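Local coordinates for protein maleylacetate reductase (Rhizobium, PDB 3W5S) that catalyses the NADH-dependent reduction of maleylacetate to 3-oxoadipate, a step in the bacterial breakdown of gamma-resorcylate, at residues N205-A208 against S209-A212; Q290-P293 against D294-A297; R217-I220 against E221-G225. One frame throughout, in Å; residues are numbered along the deposited sequence. Where two conformers were deposited one is given.

Interaction 1: residues N205-A208 against S209-A212; sequences NPIA and SMMA
Ile207 and Met210 run side by side from the first turn of helix 206-228, pointing the same way, and their ends meet where Ile207 CD1 lies 4.0 Å from Met210 CE. The methionine gets there with CG opposite the backbone N (chi1 172°) and a bend only at chi3, which folds the terminal methyl back over the isoleucine. Met211 slants across Ile207, with SD 4.1 Å from Ile207 CG2, the methyl that Met210 CE also approaches. This apolar side is the dense one. Tyr241 of the second subunit packs on Pro206 and Ile207, Met210 meets Met210 of the second subunit, and Met211 touches Ile207 of that subunit, while Thr248 and Val249 of helix 233-253 line Met211 within the chain. The side bearing Ser209 is looser and hydrated. A water accepts from Asn205 N at 3.1 Å and is hydrogen-bonded to Ser209 OG at 2.9 Å, bridging the residue before the helix to its first full turn. Asn205 is the N-cap: OD1 takes Ala208 N at 2.8 Å in a nearly straight bond (169°), the donor standing above the amide plane, and takes Ile207 N in a weaker, bent one. Its backbone O begins the i to i+4 series by accepting from Ser209 N at 2.9 Å. Two N-H groups of the first turn, which have no preceding helical carbonyl to bond to, are thus met by one side-chain oxygen, one of them weakly, which implies a helix start fixed by polar capping and by apolar packing against the second subunit.

Interaction 2: residues Q290-P293 against D294-A297; sequences QAVP and DQLA
The backbone turns from a non-helical Val292 (phi -130°, psi 58°) into the first turn of the helix that follows, so that Val292 O faces the new turn and accepts from Leu296 N at 3.3 Å, in the carbonyl plane, and more weakly from Gln295 N at 3.0 Å. Over this turn Val292 and Gln295 pack against each other at a slant. The glutamine chain, extended beyond CG, lays its terminal amide across the valine: CD is 3.8 Å from Val292 CB, OE1 approaches CG1 at 3.8 Å and NE2 approaches CG2 at 3.9 Å. The flat amide therefore spans both methyl branches, a purely van der Waals contact for its polar atoms here. These residues form the junction between helix 273-289 and helix 293-303 in the all-helical C-terminal domain of this iron-containing alcohol dehydrogenase family member; a proline at the start suits a first turn, where its missing N-H costs no helical bond. In one of its two conformers, and so only tentatively, Asp294 has CG between backbone N and carbonyl carbon, which swings its carboxylate back over the preceding backbone, OD1 lying 3.4 Å from Val292 C. Leu296 turns inward to Ile285 and Glu289 of helix 273-289, whereas Gln295 also touches Tyr200 and Arg204 in the loop leading to helix 206-228.

Interaction 3: residues R217-I220 against E221-G225; sequences RAMI and EALPG
Arg217 and Glu221 stand one turn apart on helix 206-228 and reach out side by side to form a salt bridge. Followed outward, the arginine leaves its CB with CG opposite the backbone N (chi1 -173°), continues nearly extended through CD, and then bends at chi3 so that the guanidinium comes round toward the glutamate. NE turns to Glu214, one turn earlier, in a second salt bridge. CZ comes within 3.8 Å of Glu221 OE1, and NH1 makes the direct bond to that oxygen at 2.8 Å, with the carboxylate oxygen at the guanidinium edge, slightly tilted from its plane. NH2 gives to a water at 3.0 Å, which in turn donates to Glu221 OE1 at 2.7 Å, so one oxygen receives both the direct and the water-mediated link. The two flat groups are turned 51° apart, and this is a single-oxygen grip, not a paired, coplanar one. A leucine in place of Arg217 would probably leave Glu221 without its direct charged mate and Glu214 without its bridge, and set the Glu221 carboxylate free to turn. On a more buried part of the helix, Met219 slants across Leu223, its CE 4.0 Å from Leu223 CD2, beside Met192 and Met185 of helix 181-198. At Pro224 the ring replaces an N-H: CD sits 3.1 Å from Ile220 O, and the helix kinks there, with the ring packed against Phe314 and Leu318 of helix 307-318. These contacts place helix 206-228 within the helical C-terminal domain, where helices 181-198, 233-253 and 307-318 pack on it and an i to i+4 salt bridge lies on its more open side.

Interactions 1 and 3 both belong to helix 206-228, at its start and toward its end, with centres 19 Å apart; interaction 2 opens the separate helix 293-303. Interaction 1 is the most buried and the one reached by the second subunit, and it combines a polar cap with methionine and isoleucine packing. Interaction 3 is partly buried, lies within a single subunit, and divides its chemistry between charge and apolar packing. Residues 290-297 form a surface contact, held by backbone bonds and an amide laid on a valine. Helix starts occur in interactions 1 and 2: the first is capped by an asparagine side chain, while the second has a proline in its first turn and the Val292 carbonyl accepting from Leu296 N.

Interaction 1: residues N205-A208 against S209-A212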
# COMPACT_ATOMS: atom_id res chain seq x y z
N ASN A 205 6.91 -6.73 5.97
CA ASN A 205 7.46 -5.37 6.02
C ASN A 205 6.57 -4.56 6.97
O ASN A 205 5.43 -4.97 7.24
CB ASN A 205 7.59 -4.76 4.60
CG ASN A 205 6.25 -4.34 4.01
OD1 ASN A 205 5.58 -3.44 4.52
ND2 ASN A 205 5.85 -5.00 2.91
N PRO A 206 7.05 -3.39 7.44
CA PRO A 206 6.30 -2.69 8.49
C PRO A 206 4.98 -2.14 8.03
O PRO A 206 4.05 -2.00 8.84
CB PRO A 206 7.22 -1.54 8.91
CG PRO A 206 8.53 -1.80 8.32
CD PRO A 206 8.36 -2.76 7.17
N ILE A 207 4.86 -1.85 6.73
CA ILE A 207 3.58 -1.30 6.24
C ILE A 207 2.53 -2.39 6.08
O ILE A 207 1.37 -2.23 6.49
CB ILE A 207 3.79 -0.47 4.96
CG1 ILE A 207 4.71 0.74 5.25
CG2 ILE A 207 2.44 -0.03 4.38
CD1 ILE A 207 4.22 1.67 6.41
N ALA A 208 2.92 -3.52 5.50
CA ALA A 208 2.03 -4.69 5.47
C ALA A 208 1.64 -5.09 6.89
O ALA A 208 0.48 -5.40 7.13
CB ALA A 208 2.69 -5.87 4.72
N SER A 209 2.57 -5.05 7.83
CA SER A 209 2.22 -5.41 9.22
C SER A 209 1.21 -4.43 9.83
O SER A 209 0.25 -4.86 10.46
CB SER A 209 3.45 -5.53 10.13
OG SER A 209 4.26 -6.63 9.71
N MET A 210 1.40 -3.13 9.59
CA MET A 210 0.41 -2.11 10.02
C MET A 210 -0.97 -2.39 9.43
O MET A 210 -1.99 -2.40 10.15
CB MET A 210 0.90 -0.73 9.61
CG MET A 210 -0.14 0.41 9.82
SD MET A 210 0.51 1.97 9.15
CE MET A 210 0.33 1.67 7.41
N MET A 211 -0.99 -2.69 8.14
CA MET A 211 -2.25 -2.97 7.45
C MET A 211 -2.89 -4.27 7.95
O MET A 211 -4.11 -4.38 8.06
CB MET A 211 -2.04 -3.01 5.96
CG MET A 211 -1.72 -1.62 5.41
SD MET A 211 -1.23 -1.68 3.67
CE MET A 211 -2.51 -2.66 2.94
N ALA A 212 -2.04 -5.27 8.24
CA ALA A 212 -2.52 -6.55 8.77
C ALA A 212 -3.19 -6.34 10.13
O ALA A 212 -4.25 -6.91 10.41
CB ALA A 212 -1.36 -7.54 8.90
O HOH W 1 4.22 -7.86 7.07

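Interaction 2: residues Q290-P293 against D294-A297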
# COMPACT_ATOMS: atom_id res chain seq x y z
N GLN A 290 5.07 -19.77 19.54
CA GLN A 290 6.09 -20.28 20.45
C GLN A 290 7.45 -19.72 20.09
O GLN A 290 8.27 -19.49 20.98
CB GLN A 290 6.13 -21.80 20.37
CG GLN A 290 4.93 -22.43 21.02
CD GLN A 290 5.07 -22.47 22.54
OE1 GLN A 290 4.25 -21.89 23.27
NE2 GLN A 290 6.11 -23.13 23.02
N ALA A 291 7.67 -19.49 18.80
CA ALA A 291 8.98 -19.05 18.30
C ALA A 291 9.13 -17.54 18.10
O ALA A 291 10.21 -16.98 18.39
CB ALA A 291 9.28 -19.79 16.98
N VAL A 292 8.05 -16.88 17.66
CA VAL A 292 8.08 -15.44 17.38
C VAL A 292 6.93 -14.70 18.07
O VAL A 292 6.13 -14.03 17.40
CB VAL A 292 8.13 -15.12 15.86
CG1 VAL A 292 9.47 -15.59 15.29
CG2 VAL A 292 6.98 -15.75 15.10
N PRO A 293 6.84 -14.82 19.41
CA PRO A 293 5.69 -14.20 20.06
C PRO A 293 5.66 -12.69 19.90
O PRO A 293 4.58 -12.11 19.90
CB PRO A 293 5.87 -14.59 21.54
CG PRO A 293 7.32 -14.83 21.70
CD PRO A 293 7.73 -15.47 20.38
N ASP A 294 6.84 -12.09 19.77
CA ASP A 294 6.99 -10.67 19.53
C ASP A 294 6.35 -10.20 18.20
O ASP A 294 5.79 -9.11 18.13
CB ASP A 294 8.47 -10.27 19.62
CG ASP A 294 9.36 -11.02 18.62
OD1 ASP A 294 9.26 -12.27 18.44
OD2 ASP A 294 10.22 -10.35 18.02
N GLN A 295 6.42 -11.04 17.18
CA GLN A 295 5.86 -10.73 15.85
C GLN A 295 4.35 -10.87 15.87
O GLN A 295 3.64 -10.13 15.16
CB GLN A 295 6.50 -11.61 14.78
CG GLN A 295 7.97 -11.27 14.63
CD GLN A 295 8.73 -12.13 13.64
OE1 GLN A 295 9.97 -12.21 13.72
NE2 GLN A 295 8.04 -12.77 12.74
N LEU A 296 3.85 -11.77 16.71
CA LEU A 296 2.40 -11.96 16.85
C LEU A 296 1.74 -11.10 17.93
O LEU A 296 0.52 -11.12 18.08
CB LEU A 296 2.06 -13.44 17.04
CG LEU A 296 2.14 -14.20 15.72
CD1 LEU A 296 2.31 -15.69 15.94
CD2 LEU A 296 0.91 -13.95 14.86
N ALA A 297 2.55 -10.35 18.67
CA ALA A 297 2.03 -9.53 19.78
C ALA A 297 0.86 -8.61 19.41
O ALA A 297 -0.07 -8.51 20.18
CB ALA A 297 3.15 -8.74 20.44

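Interaction 3: residues R217-I220 against E221-G225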
# COMPACT_ATOMS: atom_id res chain seq x y z
N ARG A 217 -8.10 -5.98 13.30
CA ARG A 217 -8.93 -5.16 14.18
C ARG A 217 -10.35 -5.04 13.62
O ARG A 217 -11.33 -5.21 14.34
CB ARG A 217 -8.31 -3.77 14.35
CG ARG A 217 -9.05 -2.91 15.40
CD ARG A 217 -8.81 -1.41 15.17
NE ARG A 217 -9.36 -1.00 13.87
CZ ARG A 217 -10.65 -0.85 13.60
NH1 ARG A 217 -11.58 -1.07 14.53
NH2 ARG A 217 -11.02 -0.50 12.37
N ALA A 218 -10.45 -4.74 12.32
CA ALA A 218 -11.75 -4.60 11.68
C ALA A 218 -12.54 -5.92 11.74
O ALA A 218 -13.74 -5.90 12.01
CB ALA A 218 -11.54 -4.16 10.23
N MET A 219 -11.87 -7.04 11.49
CA MET A 219 -12.60 -8.32 11.48
C MET A 219 -13.09 -8.69 12.88
O MET A 219 -14.21 -9.18 13.05
CB MET A 219 -11.76 -9.47 10.96
CG MET A 219 -11.27 -9.32 9.51
SD MET A 219 -12.48 -8.71 8.30
CE MET A 219 -13.53 -10.13 8.19
N ILE A 220 -12.25 -8.43 13.88
CA ILE A 220 -12.60 -8.75 15.26
C ILE A 220 -13.76 -7.88 15.75
O ILE A 220 -14.64 -8.35 16.49
CB ILE A 220 -11.34 -8.62 16.17
CG1 ILE A 220 -10.42 -9.80 15.88
CG2 ILE A 220 -11.73 -8.57 17.65
CD1 ILE A 220 -8.93 -9.57 16.32
N GLU A 221 -13.79 -6.62 15.33
CA GLU A 221 -14.92 -5.75 15.64
C GLU A 221 -16.19 -6.18 14.88
O GLU A 221 -17.28 -6.24 15.47
CB GLU A 221 -14.57 -4.30 15.29
CG GLU A 221 -15.70 -3.28 15.41
CD GLU A 221 -15.40 -1.96 14.72
OE1 GLU A 221 -14.26 -1.73 14.28
OE2 GLU A 221 -16.32 -1.13 14.60
N ALA A 222 -16.04 -6.46 13.58
CA ALA A 222 -17.21 -6.63 12.72
C ALA A 222 -17.87 -8.00 12.80
O ALA A 222 -19.09 -8.09 12.74
CB ALA A 222 -16.83 -6.36 11.28
N LEU A 223 -17.08 -9.08 12.86
CA LEU A 223 -17.70 -10.40 12.75
C LEU A 223 -18.75 -10.68 13.84
O LEU A 223 -19.80 -11.21 13.52
CB LEU A 223 -16.65 -11.51 12.66
CG LEU A 223 -15.82 -11.48 11.36
CD1 LEU A 223 -14.61 -12.39 11.46
CD2 LEU A 223 -16.67 -11.79 10.08
N PRO A 224 -18.48 -10.31 15.12
CA PRO A 224 -19.58 -10.51 16.09
C PRO A 224 -20.82 -9.68 15.77
O PRO A 224 -21.94 -10.13 16.06
CB PRO A 224 -18.95 -10.11 17.43
CG PRO A 224 -17.47 -10.33 17.21
CD PRO A 224 -17.26 -9.82 15.78
N GLY A 225 -20.63 -8.51 15.17
CA GLY A 225 -21.77 -7.67 14.78
C GLY A 225 -22.56 -8.30 13.65
O GLY A 225 -23.80 -8.26 13.65
O HOH W 2 -13.93 0.34 12.58